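PDB 3LZD: 2-(3-amino-3-carboxypropyl)histidine synthase from Pyrococcus horikoshii, which catalyses the first step of diphthamide biosynthesis, transferring the 3-amino-3-carboxypropyl group of S-adenosyl-L-methionine to a histidine of elongation factor 2. Local coordinates for residues A[230-235]-A[243-248]. Residues are numbered along the deposited sequence; the frame is centred on the assembly and turned at random.
Sequences KKVLAI and SWIDPE
L233 and W244 face each other in a non-hydrogen-bonded antiparallel pair, which puts both side chains on the same face of the sheet, where a leucine methyl packs over the indole. The methyl CD1 of L233 sits over the six-membered ring of W244, 3.8 Å from its centroid and 18° off the ring normal, a CH-pi contact; CB of L233 lies near the far rim of the same ring, 3.8 Å from W244 CZ3. The indole reaches back over its partner because its CG turns beside the backbone N (chi1 -74°), and NE1 is fixed from outside by a hydrogen bond to E147.

On the other face of the sheet V232 and I245 meet, CG1 to CG1 at 3.8 Å, while the I245 methyl CD1 extends to A234 CB. Backbone bonds set this register: A234 and S243 form a hydrogen-bonded pair, N of A234 giving to O of S243 at 3.0 Å and N of S243 returning to O of A234 in a more bent bond (137°). Past the pair, I245 N reaches V232 O at 3.0 Å.

The two strands form a beta hairpin at one edge of a mixed sheet, where 242-244 is an edge strand within the chain and runs antiparallel to 231-235, itself parallel to 210-214. I245 and A234 pack on helix 219-228, whereas L233 and W244 lie against L151 beside helix 145-149.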
ATOM      1  N   LYS A 230     -26.863  19.432 -15.157  1.00 46.03           N
ATOM      2  CA  LYS A 230     -28.246  19.754 -14.840  1.00 45.08           C
ATOM      3  C   LYS A 230     -28.320  20.377 -13.448  1.00 45.22           C
ATOM      4  O   LYS A 230     -27.329  20.418 -12.720  1.00 50.03           O
ATOM      5  CB  LYS A 230     -29.128  18.510 -14.891  1.00 48.73           C
ATOM      6  CG  LYS A 230     -29.364  17.979 -16.292  1.00 50.44           C
ATOM      7  CD  LYS A 230     -30.399  16.862 -16.309  1.00 49.99           C
ATOM      8  CE  LYS A 230     -30.661  16.385 -17.733  1.00 45.50           C
ATOM      9  NZ  LYS A 230     -31.609  15.243 -17.789  1.00 44.93           N
ATOM     10  N   LYS A 231     -29.502  20.865 -13.089  1.00 43.04           N
ATOM     11  CA  LYS A 231     -29.724  21.485 -11.793  1.00 43.86           C
ATOM     12  C   LYS A 231     -29.791  20.426 -10.690  1.00 40.01           C
ATOM     13  O   LYS A 231     -30.524  19.439 -10.782  1.00 41.58           O
ATOM     14  CB  LYS A 231     -31.029  22.296 -11.826  1.00 47.38           C
ATOM     15  N   VAL A 232     -29.021  20.625  -9.638  1.00 41.18           N
ATOM     16  CA  VAL A 232     -29.025  19.671  -8.547  1.00 33.56           C
ATOM     17  C   VAL A 232     -29.422  20.279  -7.212  1.00 38.47           C
ATOM     18  O   VAL A 232     -28.897  21.321  -6.799  1.00 39.80           O
ATOM     19  CB  VAL A 232     -27.640  19.014  -8.374  1.00 39.78           C
ATOM     20  CG1 VAL A 232     -27.657  18.110  -7.152  1.00 31.10           C
ATOM     21  CG2 VAL A 232     -27.269  18.215  -9.637  1.00 38.71           C
ATOM     22  N   LEU A 233     -30.361  19.613  -6.553  1.00 33.89           N
ATOM     23  CA  LEU A 233     -30.821  20.003  -5.233  1.00 36.28           C
ATOM     24  C   LEU A 233     -30.454  18.836  -4.298  1.00 38.41           C
ATOM     25  O   LEU A 233     -30.887  17.695  -4.505  1.00 33.29           O
ATOM     26  CB  LEU A 233     -32.336  20.204  -5.227  1.00 32.99           C
ATOM     27  CG  LEU A 233     -32.950  20.419  -3.839  1.00 29.73           C
ATOM     28  CD1 LEU A 233     -32.440  21.750  -3.247  1.00 35.66           C
ATOM     29  CD2 LEU A 233     -34.473  20.455  -3.956  1.00 30.72           C
ATOM     30  N   ALA A 234     -29.635  19.121  -3.293  1.00 34.44           N
ATOM     31  CA  ALA A 234     -29.222  18.108  -2.335  1.00 34.54           C
ATOM     32  C   ALA A 234     -29.976  18.317  -1.025  1.00 34.00           C
ATOM     33  O   ALA A 234     -30.112  19.444  -0.553  1.00 35.64           O
ATOM     34  CB  ALA A 234     -27.720  18.208  -2.095  1.00 28.78           C
ATOM     35  N   ILE A 235     -30.476  17.237  -0.443  1.00 32.10           N
ATOM     36  CA  ILE A 235     -31.182  17.322   0.831  1.00 30.65           C
ATOM     37  C   ILE A 235     -30.594  16.315   1.809  1.00 38.35           C
ATOM     38  O   ILE A 235     -30.581  15.104   1.541  1.00 34.85           O
ATOM     39  CB  ILE A 235     -32.685  17.051   0.659  1.00 32.95           C
ATOM     40  CG1 ILE A 235     -33.337  18.239  -0.074  1.00 33.78           C
ATOM     41  CG2 ILE A 235     -33.330  16.831   2.018  1.00 23.77           C
ATOM     42  CD1 ILE A 235     -34.830  18.098  -0.317  1.00 30.60           C
ATOM     43  N   SER A 243     -29.541  22.301  -0.256  1.00 42.72           N
ATOM     44  CA  SER A 243     -28.491  23.056  -0.892  1.00 40.94           C
ATOM     45  C   SER A 243     -28.622  23.004  -2.411  1.00 46.30           C
ATOM     46  O   SER A 243     -28.704  21.913  -2.995  1.00 42.40           O
ATOM     47  CB  SER A 243     -27.130  22.508  -0.463  1.00 41.90           C
ATOM     48  OG  SER A 243     -26.086  23.207  -1.116  1.00 51.29           O
ATOM     49  N   TRP A 244     -28.688  24.176  -3.045  1.00 39.20           N
ATOM     50  CA  TRP A 244     -28.739  24.232  -4.500  1.00 41.87           C
ATOM     51  C   TRP A 244     -27.271  24.234  -4.904  1.00 44.69           C
ATOM     52  O   TRP A 244     -26.513  25.127  -4.537  1.00 46.62           O
ATOM     53  CB  TRP A 244     -29.448  25.496  -4.990  1.00 40.52           C
ATOM     54  CG  TRP A 244     -30.927  25.424  -4.798  1.00 39.82           C
ATOM     55  CD1 TRP A 244     -31.653  25.946  -3.765  1.00 37.30           C
ATOM     56  CD2 TRP A 244     -31.852  24.693  -5.608  1.00 41.83           C
ATOM     57  NE1 TRP A 244     -32.971  25.580  -3.878  1.00 36.38           N
ATOM     58  CE2 TRP A 244     -33.122  24.809  -5.002  1.00 38.37           C
ATOM     59  CE3 TRP A 244     -31.729  23.941  -6.785  1.00 37.73           C
ATOM     60  CZ2 TRP A 244     -34.259  24.205  -5.533  1.00 38.90           C
ATOM     61  CZ3 TRP A 244     -32.858  23.337  -7.311  1.00 35.13           C
ATOM     62  CH2 TRP A 244     -34.109  23.473  -6.685  1.00 41.62           C
ATOM     63  N   ILE A 245     -26.868  23.218  -5.650  1.00 44.34           N
ATOM     64  CA  ILE A 245     -25.479  23.086  -6.042  1.00 44.67           C
ATOM     65  C   ILE A 245     -24.996  23.999  -7.169  1.00 46.99           C
ATOM     66  O   ILE A 245     -25.638  24.109  -8.211  1.00 45.37           O
ATOM     67  CB  ILE A 245     -25.190  21.622  -6.417  1.00 39.10           C
ATOM     68  CG1 ILE A 245     -25.645  20.716  -5.268  1.00 39.27           C
ATOM     69  CG2 ILE A 245     -23.709  21.443  -6.733  1.00 36.12           C
ATOM     70  CD1 ILE A 245     -24.962  21.015  -3.933  1.00 39.19           C
ATOM     71  N   ASP A 246     -23.864  24.664  -6.935  1.00 47.95           N
ATOM     72  CA  ASP A 246     -23.250  25.533  -7.934  1.00 51.35           C
ATOM     73  C   ASP A 246     -21.810  25.088  -8.145  1.00 49.26           C
ATOM     74  O   ASP A 246     -20.946  25.316  -7.300  1.00 47.06           O
ATOM     75  CB  ASP A 246     -23.246  26.994  -7.497  1.00 58.26           C
ATOM     76  CG  ASP A 246     -22.247  27.832  -8.298  1.00 63.82           C
ATOM     77  OD1 ASP A 246     -22.418  27.959  -9.528  1.00 61.31           O
ATOM     78  OD2 ASP A 246     -21.278  28.351  -7.697  1.00 70.42           O
ATOM     79  N   PRO A 247     -21.533  24.441  -9.279  1.00 52.94           N
ATOM     80  CA  PRO A 247     -20.176  23.974  -9.568  1.00 55.62           C
ATOM     81  C   PRO A 247     -19.165  25.080  -9.894  1.00 59.13           C
ATOM     82  O   PRO A 247     -17.965  24.815 -10.006  1.00 58.76           O
ATOM     83  CB  PRO A 247     -20.391  23.003 -10.733  1.00 52.50           C
ATOM     84  CG  PRO A 247     -21.573  23.577 -11.438  1.00 53.72           C
ATOM     85  CD  PRO A 247     -22.488  23.963 -10.295  1.00 54.52           C
ATOM     86  N   GLU A 248     -19.646  26.317 -10.026  1.00 62.20           N
ATOM     87  CA  GLU A 248     -18.776  27.448 -10.361  1.00 62.24           C
ATOM     88  C   GLU A 248     -17.460  27.462  -9.592  1.00 57.67           C
ATOM     89  O   GLU A 248     -16.396  27.355 -10.192  1.00 60.45           O
ATOM     90  CB  GLU A 248     -19.514  28.776 -10.158  1.00 66.98           C
ATOM     91  CG  GLU A 248     -18.695  30.002 -10.566  1.00 71.81           C
ATOM     92  CD  GLU A 248     -19.552  31.143 -11.102  1.00 76.86           C
ATOM     93  OE1 GLU A 248     -20.464  31.613 -10.381  1.00 77.89           O
ATOM     94  OE2 GLU A 248     -19.311  31.575 -12.250  1.00 77.18           O
TER